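Long-range contacts in chitosanase (Bacillus subtilis subsp. subtilis str. 168, PDB 7C6D), which hydrolyses the beta-1,4 linkages between D-glucosamine residues of chitosan from within the chain, as a secreted glycoside hydrolase of family 46: residues D52-V57 with K71-L76; N67-Y72 with S95-L100. The protein carries 1 engineered substitution. One frame throughout, in Å; residues are numbered along the deposited sequence. Where two conformers were deposited one is given.

Contact 1 of 2, residues D52-V57 with K71-L76; sequences DALEVV and KYLPEL. With GCS (2-amino-2-deoxy-beta-D-glucopyranose), chain B.
L54 and V57, one turn apart on helix 52-63, pack against L73 and L76, one turn apart at the start of helix 73-82, so that two helices of the family 46 chitosanase fold join through four aliphatic side chains. The L73 methyl CD2 sits where both partners meet it, 3.6 Å from V57 CG1 and 3.7 Å from L54 CD1. It is brought there by chi1 of -79°, which sets CG anti to the carbonyl carbon and swings the end of the side chain closer to helix 52-63 than its first bond suggests. V57 divides its two methyls between the leucines: V57 and L73 slide past each other in opposite directions, CG1 against L73 CD2, while CG2 meets L76 CD1 at 3.7 Å, where the two side chains cross nearly at a right angle. L54 likewise slides by L76 in the opposite direction, and its CD1 lies 4.0 Å from L76 CB. V57 and L76 are buried, whereas L54 and L73 remain partly exposed. Around these four, V57 also touches L69 and L76 reaches F93, while V56 turns to F106.

The N-terminal turn of helix 52-63 also borders the glycan. D52, at this first turn, turns its carboxylate to a glucosamine unit. OD1 is held by T47 N and T50 OG1, two grips that fix the rotation of the group, and OD2 also has Y118 OH as a partner. The sugar's amino group N2 donates to D52 OD2 at 2.8 Å.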
loop_
_atom_site.group_PDB
_atom_site.type_symbol
_atom_site.label_atom_id
_atom_site.label_comp_id
_atom_site.label_asym_id
_atom_site.label_seq_id
_atom_site.Cartn_x
_atom_site.Cartn_y
_atom_site.Cartn_z
ATOM N N ASP A 52 6.537 9.622 3.570
ATOM C CA ASP A 52 6.557 9.324 2.144
ATOM C C ASP A 52 5.874 10.377 1.278
ATOM O O ASP A 52 6.248 10.533 0.112
ATOM C CB ASP A 52 6.090 7.892 1.842
ATOM C CG ASP A 52 4.712 7.575 2.383
ATOM O OD1 ASP A 52 4.230 8.267 3.312
ATOM O OD2 ASP A 52 4.117 6.588 1.871
ATOM N N ALA A 53 4.899 11.128 1.803
ATOM C CA ALA A 53 4.418 12.287 1.050
ATOM C C ALA A 53 5.541 13.304 0.852
ATOM O O ALA A 53 5.667 13.904 -0.224
ATOM C CB ALA A 53 3.204 12.923 1.731
ATOM N N LEU A 54 6.374 13.501 1.879
ATOM C CA LEU A 54 7.562 14.332 1.736
ATOM C C LEU A 54 8.425 13.854 0.577
ATOM O O LEU A 54 8.860 14.656 -0.256
ATOM C CB LEU A 54 8.366 14.304 3.036
ATOM C CG LEU A 54 9.780 14.901 2.964
ATOM C CD1 LEU A 54 9.770 16.395 2.630
ATOM C CD2 LEU A 54 10.546 14.625 4.260
ATOM N N GLU A 55 8.668 12.540 0.498
ATOM C CA GLU A 55 9.508 12.014 -0.574
ATOM C C GLU A 55 8.907 12.294 -1.946
ATOM O O GLU A 55 9.636 12.654 -2.878
ATOM C CB GLU A 55 9.771 10.521 -0.375
ATOM C CG GLU A 55 10.590 10.213 0.874
ATOM C CD GLU A 55 11.261 8.850 0.797
ATOM O OE1 GLU A 55 11.921 8.571 -0.221
ATOM O OE2 GLU A 55 11.125 8.052 1.745
ATOM N N VAL A 56 7.586 12.145 -2.094
ATOM C CA VAL A 56 6.953 12.482 -3.368
ATOM C C VAL A 56 7.229 13.935 -3.738
ATOM O O VAL A 56 7.600 14.242 -4.878
ATOM C CB VAL A 56 5.445 12.186 -3.337
ATOM C CG1 VAL A 56 4.783 12.743 -4.598
ATOM C CG2 VAL A 56 5.206 10.684 -3.204
ATOM N N VAL A 57 7.054 14.855 -2.783
ATOM C CA VAL A 57 7.268 16.265 -3.094
ATOM C C VAL A 57 8.741 16.543 -3.396
ATOM O O VAL A 57 9.057 17.328 -4.295
ATOM C CB VAL A 57 6.686 17.178 -1.998
ATOM C CG1 VAL A 57 6.924 18.646 -2.349
ATOM C CG2 VAL A 57 5.182 16.920 -1.857
ATOM N N LYS A 71 6.689 25.054 -1.755
ATOM C CA LYS A 71 6.619 25.856 -0.538
ATOM C C LYS A 71 6.205 25.043 0.679
ATOM O O LYS A 71 6.407 25.505 1.808
ATOM C CB LYS A 71 5.681 27.048 -0.725
ATOM C CG LYS A 71 4.210 26.680 -0.724
ATOM C CD LYS A 71 3.341 27.926 -0.590
ATOM C CE LYS A 71 1.894 27.581 -0.267
ATOM N NZ LYS A 71 1.094 28.791 0.045
ATOM N N TYR A 72 5.630 23.852 0.484
ATOM C CA TYR A 72 5.245 23.010 1.604
ATOM C C TYR A 72 6.386 22.161 2.134
ATOM O O TYR A 72 6.209 21.516 3.174
ATOM C CB TYR A 72 4.069 22.102 1.221
ATOM C CG TYR A 72 2.844 22.883 0.839
ATOM C CD1 TYR A 72 2.035 23.452 1.807
ATOM C CD2 TYR A 72 2.505 23.074 -0.495
ATOM C CE1 TYR A 72 0.911 24.185 1.460
ATOM C CE2 TYR A 72 1.385 23.805 -0.853
ATOM C CZ TYR A 72 0.590 24.356 0.128
ATOM O OH TYR A 72 -0.515 25.085 -0.239
ATOM N N LEU A 73 7.544 22.148 1.460
ATOM C CA LEU A 73 8.630 21.273 1.897
ATOM C C LEU A 73 9.067 21.518 3.334
ATOM O O LEU A 73 9.255 20.526 4.059
ATOM C CB LEU A 73 9.814 21.328 0.918
ATOM C CG LEU A 73 9.639 20.493 -0.354
ATOM C CD1 LEU A 73 10.715 20.870 -1.362
ATOM C CD2 LEU A 73 9.669 18.989 -0.054
ATOM N N PRO A 74 9.238 22.756 3.816
ATOM C CA PRO A 74 9.670 22.904 5.217
ATOM C C PRO A 74 8.694 22.304 6.212
ATOM O O PRO A 74 9.116 21.634 7.164
ATOM C CB PRO A 74 9.854 24.417 5.379
ATOM C CG PRO A 74 10.160 24.890 3.992
ATOM C CD PRO A 74 9.282 24.048 3.098
ATOM N N GLU A 75 7.396 22.498 6.000
ATOM C CA GLU A 75 6.427 21.890 6.901
ATOM C C GLU A 75 6.380 20.376 6.726
ATOM O O GLU A 75 6.347 19.639 7.717
ATOM C CB GLU A 75 5.047 22.513 6.702
ATOM C CG GLU A 75 3.957 21.899 7.567
ATOM C CD GLU A 75 4.103 22.209 9.050
ATOM O OE1 GLU A 75 4.937 23.053 9.439
ATOM O OE2 GLU A 75 3.376 21.589 9.841
ATOM N N LEU A 76 6.392 19.889 5.480
ATOM C CA LEU A 76 6.406 18.443 5.268
ATOM C C LEU A 76 7.623 17.808 5.932
ATOM O O LEU A 76 7.539 16.712 6.504
ATOM C CB LEU A 76 6.408 18.138 3.771
ATOM C CG LEU A 76 5.102 18.473 3.035
ATOM C CD1 LEU A 76 5.294 18.382 1.537
ATOM C CD2 LEU A 76 3.954 17.562 3.475
HETATM C C1 GCS B . 0.996 3.889 4.939
HETATM C C2 GCS B . 2.104 4.894 4.660
HETATM C C3 GCS B . 3.458 4.272 4.999
HETATM C C4 GCS B . 3.473 3.759 6.444
HETATM C C5 GCS B . 2.256 2.849 6.644
HETATM C C6 GCS B . 2.098 2.320 8.064
HETATM N N2 GCS B . 2.075 5.313 3.268
HETATM O O3 GCS B . 4.480 5.254 4.789
HETATM O O4 GCS B . 4.577 3.040 6.846
HETATM O O5 GCS B . 1.052 3.547 6.326
HETATM O O6 GCS B . 1.891 3.408 8.977
#

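Contact 2 of 2, residues N67-Y72 with S95-L100; sequences NKLKKY and SAWKSL
S99 OG is gripped from two directions: it donates to the carbonyl oxygen A96 O, 2.6 Å away within its own helix, and accepts from K68 NZ at 2.8 Å across the contact. With chi1 at 78°, OG lies between the backbone N and the carbonyl carbon of S99 and so folds back over the preceding turn; it approaches A96 O from 21° outside the carbonyl plane. The hydroxyl thus bridges the lysine's ammonium group and the last turn of helix 93-99. The K68 chain is extended as far as CD and bends at chi3 (74°) to bring NZ onto S99. Its methylenes are used too, CD resting 3.8 Å from A96 CB and CE 4.0 Å from L100 CD2 as the lysine and leucine slide past each other in opposite senses.

Beneath this exposed polar edge is an apolar layer. L69 sends CD2 onto A96 CB at 3.6 Å, and its CD1 meets L100 CD1 tip to tip at 3.9 Å. That same CD1 approaches the six-membered ring of W97 obliquely, while the indole NE1 donates to Y27 O. L69 and L100 both touch F106 of helix 104-128.

N67 shapes the loop that presents both K68 and L69. Its ND2, bonded to V64 O and T61 OG1, ties the residue back, and its OD1 accepts from L69 N at 2.7 Å in the carbonyl plane. The OD1 bond makes an Asx turn, which overlaps the type I beta turn N67-K70 in the loop that lies between helix 73-82 and the end of helix 52-63.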
loop_
_atom_site.group_PDB
_atom_site.type_symbol
_atom_site.label_atom_id
_atom_site.label_comp_id
_atom_site.label_asym_id
_atom_site.label_seq_id
_atom_site.Cartn_x
_atom_site.Cartn_y
_atom_site.Cartn_z
ATOM N N ASN A 67 7.763 24.225 -8.300
ATOM C CA ASN A 67 6.393 23.804 -8.541
ATOM C C ASN A 67 5.486 24.288 -7.406
ATOM O O ASN A 67 5.939 24.862 -6.411
ATOM C CB ASN A 67 6.350 22.290 -8.691
ATOM C CG ASN A 67 6.772 21.587 -7.412
ATOM O OD1 ASN A 67 6.014 21.545 -6.440
ATOM N ND2 ASN A 67 7.998 21.077 -7.383
ATOM N N LYS A 68 4.180 24.031 -7.542
ATOM C CA LYS A 68 3.209 24.553 -6.587
ATOM C C LYS A 68 3.295 23.904 -5.212
ATOM O O LYS A 68 2.717 24.438 -4.260
ATOM C CB LYS A 68 1.780 24.398 -7.121
ATOM C CG LYS A 68 1.239 22.981 -7.079
ATOM C CD LYS A 68 -0.167 22.916 -7.659
ATOM C CE LYS A 68 -0.146 23.050 -9.164
ATOM N NZ LYS A 68 -1.531 23.243 -9.692
ATOM N N LEU A 69 3.969 22.765 -5.087
ATOM C CA LEU A 69 4.116 22.112 -3.789
ATOM C C LEU A 69 5.428 22.432 -3.085
ATOM O O LEU A 69 5.573 22.100 -1.899
ATOM C CB LEU A 69 3.976 20.590 -3.929
ATOM C CG LEU A 69 2.623 20.105 -4.462
ATOM C CD1 LEU A 69 2.655 18.609 -4.712
ATOM C CD2 LEU A 69 1.490 20.461 -3.512
ATOM N N LYS A 70 6.376 23.073 -3.775
ATOM C CA LYS A 70 7.688 23.336 -3.190
ATOM C C LYS A 70 7.586 24.063 -1.854
ATOM O O LYS A 70 8.310 23.733 -0.904
ATOM C CB LYS A 70 8.547 24.149 -4.154
ATOM C CG LYS A 70 9.844 24.632 -3.523
ATOM C CD LYS A 70 10.615 25.609 -4.398
ATOM C CE LYS A 70 11.873 26.070 -3.680
ATOM N NZ LYS A 70 12.622 27.087 -4.472
ATOM N N LYS A 71 6.689 25.054 -1.755
ATOM C CA LYS A 71 6.619 25.856 -0.538
ATOM C C LYS A 71 6.205 25.043 0.679
ATOM O O LYS A 71 6.407 25.505 1.808
ATOM C CB LYS A 71 5.681 27.048 -0.725
ATOM C CG LYS A 71 4.210 26.680 -0.724
ATOM C CD LYS A 71 3.341 27.926 -0.590
ATOM C CE LYS A 71 1.894 27.581 -0.267
ATOM N NZ LYS A 71 1.094 28.791 0.045
ATOM N N TYR A 72 5.630 23.852 0.484
ATOM C CA TYR A 72 5.245 23.010 1.604
ATOM C C TYR A 72 6.386 22.161 2.134
ATOM O O TYR A 72 6.209 21.516 3.174
ATOM C CB TYR A 72 4.069 22.102 1.221
ATOM C CG TYR A 72 2.844 22.883 0.839
ATOM C CD1 TYR A 72 2.035 23.452 1.807
ATOM C CD2 TYR A 72 2.505 23.074 -0.495
ATOM C CE1 TYR A 72 0.911 24.185 1.460
ATOM C CE2 TYR A 72 1.385 23.805 -0.853
ATOM C CZ TYR A 72 0.590 24.356 0.128
ATOM O OH TYR A 72 -0.515 25.085 -0.239
ATOM N N SER A 95 -5.665 20.751 -1.922
ATOM C CA SER A 95 -6.172 21.208 -3.211
ATOM C C SER A 95 -5.071 21.225 -4.263
ATOM O O SER A 95 -5.312 20.874 -5.423
ATOM C CB SER A 95 -6.793 22.597 -3.067
ATOM O OG SER A 95 -7.396 22.999 -4.280
ATOM N N ALA A 96 -3.858 21.625 -3.879
ATOM C CA ALA A 96 -2.753 21.650 -4.831
ATOM C C ALA A 96 -2.396 20.242 -5.288
ATOM O O ALA A 96 -2.187 19.999 -6.484
ATOM C CB ALA A 96 -1.542 22.348 -4.208
ATOM N N TRP A 97 -2.318 19.303 -4.347
ATOM C CA TRP A 97 -2.040 17.921 -4.715
ATOM C C TRP A 97 -3.107 17.398 -5.668
ATOM O O TRP A 97 -2.794 16.840 -6.725
ATOM C CB TRP A 97 -1.955 17.069 -3.444
ATOM C CG TRP A 97 -1.606 15.621 -3.690
ATOM C CD1 TRP A 97 -2.349 14.691 -4.377
ATOM C CD2 TRP A 97 -0.429 14.936 -3.239
ATOM N NE1 TRP A 97 -1.689 13.481 -4.396
ATOM C CE2 TRP A 97 -0.509 13.606 -3.706
ATOM C CE3 TRP A 97 0.699 15.328 -2.509
ATOM C CZ2 TRP A 97 0.487 12.669 -3.453
ATOM C CZ3 TRP A 97 1.679 14.392 -2.251
ATOM C CH2 TRP A 97 1.569 13.079 -2.726
ATOM N N LYS A 98 -4.381 17.598 -5.322
ATOM C CA LYS A 98 -5.457 17.122 -6.187
ATOM C C LYS A 98 -5.380 17.739 -7.581
ATOM O O LYS A 98 -5.665 17.066 -8.583
ATOM C CB LYS A 98 -6.811 17.408 -5.543
ATOM C CG LYS A 98 -7.974 16.846 -6.344
ATOM C CD LYS A 98 -9.312 17.196 -5.725
ATOM C CE LYS A 98 -10.448 16.698 -6.606
ATOM N NZ LYS A 98 -11.797 17.014 -6.058
ATOM N N SER A 99 -4.973 19.010 -7.672
ATOM C CA SER A 99 -4.912 19.684 -8.964
ATOM C C SER A 99 -3.899 19.045 -9.897
ATOM O O SER A 99 -3.980 19.247 -11.115
ATOM C CB SER A 99 -4.563 21.161 -8.773
ATOM O OG SER A 99 -3.171 21.338 -8.523
ATOM N N LEU A 100 -2.963 18.269 -9.355
ATOM C CA LEU A 100 -1.936 17.601 -10.141
ATOM C C LEU A 100 -2.286 16.149 -10.458
ATOM O O LEU A 100 -1.419 15.405 -10.929
ATOM C CB LEU A 100 -0.597 17.692 -9.410
ATOM C CG LEU A 100 -0.006 19.101 -9.350
ATOM C CD1 LEU A 100 1.073 19.155 -8.276
ATOM C CD2 LEU A 100 0.542 19.483 -10.722
#

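Overall arrangement
Contacts 1 and 2 lie with centres about 10 Å apart on one side of the chain and share K71 and Y72, since contact 2 uses the loop that leads into helix 73-82. They also touch directly: V56 CG1 comes within 3.7 Å of W97 CH2, and V57 CG1 within 3.7 Å of L69 O, so helix 52-63 packs on both the loop and helix 93-99, as well as on helix 73-82 in contact 1. Only contact 1 includes a residue of the glycan pocket, D52. Contact 2 stands farther back, the W97 side chain lying about 10 Å from a bound glucosamine and about 12 Å from that of A19, the engineered alanine at the predicted proton-donor position.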